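Local coordinates for hypothetical protein, similar to alpha-acetolactate decarboxylase (Staphylococcus aureus subsp. aureus, PDB 1XV2) that probably acts as an alpha-acetolactate decarboxylase, a zinc-binding enzyme that would convert alpha-acetolactate to acetoin with release of carbon dioxide, at residues L31-L42 with E72-F82. Numbering follows the deposited sequence.
Sequences LLEHGNLGIATL and EKVPYASITNF
I79 pushes its side chain under the turn that leads from helix 28-32 into strand 37-42, at the point where that strand pairs antiparallel with strand 77-80 and opens with a classic beta bulge. From I79 CB, 4.0 Å from L37 O, the chain continues to I79 CG1, 3.4 Å from L37 O and close to G35 CA. With CG1 anti to the backbone N (chi1 -157°) and the chain extended beyond it, I79 CD1 ends against the G35 carbonyl group, 3.4 Å from G35 C. The other branch, CG2, rests on L31 O, L31 CD1 and H34 CB, which brings the isoleucine against both the last helical turn and the loop after it. L31 CD1 also touches A77 CB at 3.6 Å, and F51 of strand 48-52 packs on both L31 and I79. A40 belongs to the same face, its CB pressed tightly on A77 CB.

In the bulge, N36 and L37 both face T80: T80 O takes N36 N from above its carbonyl plane at 2.9 Å and L37 N nearly end-on. Strand pairing then continues through T80 N to L37 O and a two-way pair between I39 and S78. The sheet's other face carries L37, I39, S78 and T80 and looks toward the strands of the second sheet, with F161 against S78 and T80; the I39 side chain is about 5 Å from the zinc held by H176, H178 and H189. S78 OG bonds to Q10, T80 OG1 to V7 O. L37 CD1 lies over one face of the F82 ring, offset toward its rim. From the same residue, F82 N donates to N36 OD1 at 3.2 Å, tilted 25° from the amide carbonyl plane.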
loop_
_atom_site.group_PDB
_atom_site.type_symbol
_atom_site.label_atom_id
_atom_site.label_comp_id
_atom_site.label_asym_id
_atom_site.label_seq_id
_atom_site.Cartn_x
_atom_site.Cartn_y
_atom_site.Cartn_z
ATOM N N LEU A 31 -4.378 -3.280 -18.014
ATOM C CA LEU A 31 -3.602 -4.039 -17.039
ATOM C C LEU A 31 -2.381 -4.682 -17.700
ATOM O O LEU A 31 -1.281 -4.664 -17.148
ATOM C CB LEU A 31 -4.476 -5.118 -16.394
ATOM C CG LEU A 31 -4.993 -4.806 -14.987
ATOM C CD1 LEU A 31 -3.831 -4.838 -14.002
ATOM C CD2 LEU A 31 -5.675 -3.451 -14.965
ATOM N N LEU A 32 -2.582 -5.245 -18.887
ATOM C CA LEU A 32 -1.504 -5.892 -19.615
ATOM C C LEU A 32 -0.363 -4.932 -19.924
ATOM O O LEU A 32 0.763 -5.358 -20.175
ATOM C CB LEU A 32 -2.041 -6.513 -20.905
ATOM C CG LEU A 32 -2.782 -7.838 -20.709
ATOM C CD1 LEU A 32 -3.324 -8.338 -22.036
ATOM C CD2 LEU A 32 -1.822 -8.860 -20.109
ATOM N N GLU A 33 -0.654 -3.636 -19.907
ATOM C CA GLU A 33 0.376 -2.639 -20.165
ATOM C C GLU A 33 1.392 -2.650 -19.027
ATOM O O GLU A 33 2.546 -2.256 -19.211
ATOM C CB GLU A 33 -0.239 -1.238 -20.287
ATOM C CG GLU A 33 -1.008 -0.981 -21.580
ATOM C CD GLU A 33 -0.142 -1.139 -22.825
ATOM O OE1 GLU A 33 0.111 -2.293 -23.240
ATOM O OE2 GLU A 33 0.294 -0.106 -23.386
ATOM N N HIS A 34 0.962 -3.112 -17.854
ATOM C CA HIS A 34 1.838 -3.160 -16.689
ATOM C C HIS A 34 2.430 -4.537 -16.383
ATOM O O HIS A 34 3.249 -4.665 -15.476
ATOM C CB HIS A 34 1.102 -2.660 -15.440
ATOM C CG HIS A 34 0.688 -1.222 -15.512
ATOM N ND1 HIS A 34 -0.469 -0.809 -16.138
ATOM C CD2 HIS A 34 1.277 -0.102 -15.031
ATOM C CE1 HIS A 34 -0.576 0.504 -16.036
ATOM N NE2 HIS A 34 0.469 0.957 -15.369
ATOM N N GLY A 35 2.028 -5.564 -17.123
ATOM C CA GLY A 35 2.575 -6.882 -16.849
ATOM C C GLY A 35 2.166 -7.996 -17.787
ATOM O O GLY A 35 1.435 -7.779 -18.755
ATOM N N ASN A 36 2.647 -9.201 -17.485
ATOM C CA ASN A 36 2.355 -10.389 -18.277
ATOM C C ASN A 36 2.013 -11.588 -17.394
ATOM O O ASN A 36 1.697 -12.670 -17.893
ATOM C CB ASN A 36 3.552 -10.739 -19.159
ATOM C CG ASN A 36 4.853 -10.765 -18.385
ATOM O OD1 ASN A 36 4.937 -11.347 -17.304
ATOM N ND2 ASN A 36 5.882 -10.138 -18.941
ATOM N N LEU A 37 2.080 -11.392 -16.082
ATOM C CA LEU A 37 1.768 -12.454 -15.134
ATOM C C LEU A 37 1.021 -11.882 -13.941
ATOM O O LEU A 37 1.472 -10.920 -13.319
ATOM C CB LEU A 37 3.052 -13.142 -14.661
ATOM C CG LEU A 37 2.900 -14.232 -13.596
ATOM C CD1 LEU A 37 4.039 -15.229 -13.720
ATOM C CD2 LEU A 37 2.870 -13.606 -12.211
ATOM N N GLY A 38 -0.126 -12.477 -13.621
ATOM C CA GLY A 38 -0.903 -11.988 -12.500
ATOM C C GLY A 38 -2.264 -12.635 -12.338
ATOM O O GLY A 38 -2.578 -13.649 -12.964
ATOM N N ILE A 39 -3.079 -12.023 -11.492
ATOM C CA ILE A 39 -4.408 -12.524 -11.195
ATOM C C ILE A 39 -5.391 -11.367 -11.098
ATOM O O ILE A 39 -4.997 -10.223 -10.877
ATOM C CB ILE A 39 -4.409 -13.260 -9.849
ATOM C CG1 ILE A 39 -4.015 -12.280 -8.738
ATOM C CG2 ILE A 39 -3.427 -14.417 -9.889
ATOM C CD1 ILE A 39 -3.865 -12.911 -7.378
ATOM N N ALA A 40 -6.674 -11.676 -11.244
ATOM C CA ALA A 40 -7.718 -10.664 -11.158
ATOM C C ALA A 40 -9.088 -11.316 -11.269
ATOM O O ALA A 40 -9.235 -12.528 -11.110
ATOM C CB ALA A 40 -7.538 -9.625 -12.274
ATOM N N THR A 41 -10.091 -10.488 -11.525
ATOM C CA THR A 41 -11.453 -10.948 -11.703
ATOM C C THR A 41 -12.142 -9.889 -12.555
ATOM O O THR A 41 -11.562 -8.829 -12.815
ATOM C CB THR A 41 -12.182 -11.124 -10.359
ATOM O OG1 THR A 41 -13.533 -11.537 -10.606
ATOM C CG2 THR A 41 -12.163 -9.830 -9.551
ATOM N N LEU A 42 -13.358 -10.169 -13.008
ATOM C CA LEU A 42 -14.072 -9.213 -13.849
ATOM C C LEU A 42 -15.134 -8.435 -13.086
ATOM O O LEU A 42 -15.344 -8.654 -11.896
ATOM C CB LEU A 42 -14.720 -9.939 -15.030
ATOM C CG LEU A 42 -13.771 -10.737 -15.928
ATOM C CD1 LEU A 42 -14.561 -11.351 -17.067
ATOM C CD2 LEU A 42 -12.672 -9.829 -16.467
ATOM N N GLU A 72 -12.698 -6.119 -21.527
ATOM C CA GLU A 72 -13.433 -6.429 -20.305
ATOM C C GLU A 72 -12.872 -5.581 -19.171
ATOM O O GLU A 72 -11.683 -5.270 -19.157
ATOM C CB GLU A 72 -13.307 -7.915 -19.950
ATOM C CG GLU A 72 -13.881 -8.865 -20.992
ATOM C CD GLU A 72 -12.901 -9.194 -22.101
ATOM O OE1 GLU A 72 -11.854 -8.520 -22.202
ATOM O OE2 GLU A 72 -13.185 -10.133 -22.877
ATOM N N LYS A 73 -13.724 -5.207 -18.226
ATOM C CA LYS A 73 -13.287 -4.387 -17.100
ATOM C C LYS A 73 -13.032 -5.223 -15.843
ATOM O O LYS A 73 -13.630 -6.282 -15.661
ATOM C CB LYS A 73 -14.330 -3.302 -16.810
ATOM C CG LYS A 73 -14.409 -2.227 -17.890
ATOM C CD LYS A 73 -15.413 -1.134 -17.549
ATOM C CE LYS A 73 -16.845 -1.655 -17.566
ATOM N NZ LYS A 73 -17.849 -0.567 -17.340
ATOM N N VAL A 74 -12.138 -4.738 -14.987
ATOM C CA VAL A 74 -11.797 -5.428 -13.743
ATOM C C VAL A 74 -11.875 -4.470 -12.554
ATOM O O VAL A 74 -11.522 -3.300 -12.665
ATOM C CB VAL A 74 -10.367 -6.021 -13.807
ATOM C CG1 VAL A 74 -10.254 -6.968 -14.988
ATOM C CG2 VAL A 74 -9.341 -4.908 -13.925
ATOM N N PRO A 75 -12.356 -4.958 -11.401
ATOM C CA PRO A 75 -12.479 -4.142 -10.189
ATOM C C PRO A 75 -11.251 -4.266 -9.289
ATOM O O PRO A 75 -11.011 -3.412 -8.432
ATOM C CB PRO A 75 -13.724 -4.713 -9.534
ATOM C CG PRO A 75 -13.558 -6.174 -9.799
ATOM C CD PRO A 75 -13.107 -6.219 -11.253
ATOM N N TYR A 76 -10.485 -5.337 -9.493
ATOM C CA TYR A 76 -9.279 -5.610 -8.715
ATOM C C TYR A 76 -8.329 -6.524 -9.483
ATOM O O TYR A 76 -8.719 -7.593 -9.940
ATOM C CB TYR A 76 -9.640 -6.265 -7.378
ATOM C CG TYR A 76 -8.435 -6.622 -6.530
ATOM C CD1 TYR A 76 -7.408 -5.702 -6.324
ATOM C CD2 TYR A 76 -8.327 -7.873 -5.926
ATOM C CE1 TYR A 76 -6.304 -6.016 -5.538
ATOM C CE2 TYR A 76 -7.226 -8.199 -5.133
ATOM C CZ TYR A 76 -6.219 -7.266 -4.946
ATOM O OH TYR A 76 -5.123 -7.576 -4.169
ATOM N N ALA A 77 -7.077 -6.102 -9.612
ATOM C CA ALA A 77 -6.086 -6.882 -10.342
ATOM C C ALA A 77 -4.664 -6.638 -9.849
ATOM O O ALA A 77 -4.334 -5.546 -9.397
ATOM C CB ALA A 77 -6.169 -6.551 -11.828
ATOM N N SER A 78 -3.832 -7.673 -9.944
ATOM C CA SER A 78 -2.428 -7.596 -9.555
ATOM C C SER A 78 -1.643 -8.165 -10.727
ATOM O O SER A 78 -1.957 -9.255 -11.210
ATOM C CB SER A 78 -2.168 -8.435 -8.302
ATOM O OG SER A 78 -2.946 -7.973 -7.211
ATOM N N ILE A 79 -0.628 -7.440 -11.190
ATOM C CA ILE A 79 0.151 -7.911 -12.331
ATOM C C ILE A 79 1.608 -7.456 -12.286
ATOM O O ILE A 79 1.955 -6.504 -11.593
ATOM C CB ILE A 79 -0.487 -7.429 -13.653
ATOM C CG1 ILE A 79 -0.058 -8.334 -14.805
ATOM C CG2 ILE A 79 -0.069 -5.987 -13.936
ATOM C CD1 ILE A 79 -0.814 -8.073 -16.102
ATOM N N THR A 80 2.463 -8.147 -13.032
ATOM C CA THR A 80 3.874 -7.799 -13.061
ATOM C C THR A 80 4.571 -8.308 -14.313
ATOM O O THR A 80 4.087 -9.225 -14.979
ATOM C CB THR A 80 4.613 -8.396 -11.845
ATOM O OG1 THR A 80 5.961 -7.909 -11.814
ATOM C CG2 THR A 80 4.641 -9.920 -11.938
ATOM N N ASN A 81 5.694 -7.678 -14.643
ATOM C CA ASN A 81 6.516 -8.097 -15.771
ATOM C C ASN A 81 7.424 -9.106 -15.089
ATOM O O ASN A 81 8.473 -8.748 -14.554
ATOM C CB ASN A 81 7.349 -6.935 -16.314
ATOM C CG ASN A 81 6.508 -5.897 -17.017
ATOM O OD1 ASN A 81 5.755 -6.214 -17.940
ATOM N ND2 ASN A 81 6.633 -4.643 -16.588
ATOM N N PHE A 82 6.997 -10.364 -15.089
ATOM C CA PHE A 82 7.735 -11.425 -14.420
ATOM C C PHE A 82 9.167 -11.641 -14.880
ATOM O O PHE A 82 9.422 -12.014 -16.021
ATOM C CB PHE A 82 6.972 -12.746 -14.519
ATOM C CG PHE A 82 7.432 -13.777 -13.530
ATOM C CD1 PHE A 82 7.341 -13.531 -12.164
ATOM C CD2 PHE A 82 7.974 -14.986 -13.959
ATOM C CE1 PHE A 82 7.784 -14.472 -11.236
ATOM C CE2 PHE A 82 8.419 -15.935 -13.038
ATOM C CZ PHE A 82 8.324 -15.675 -11.674
#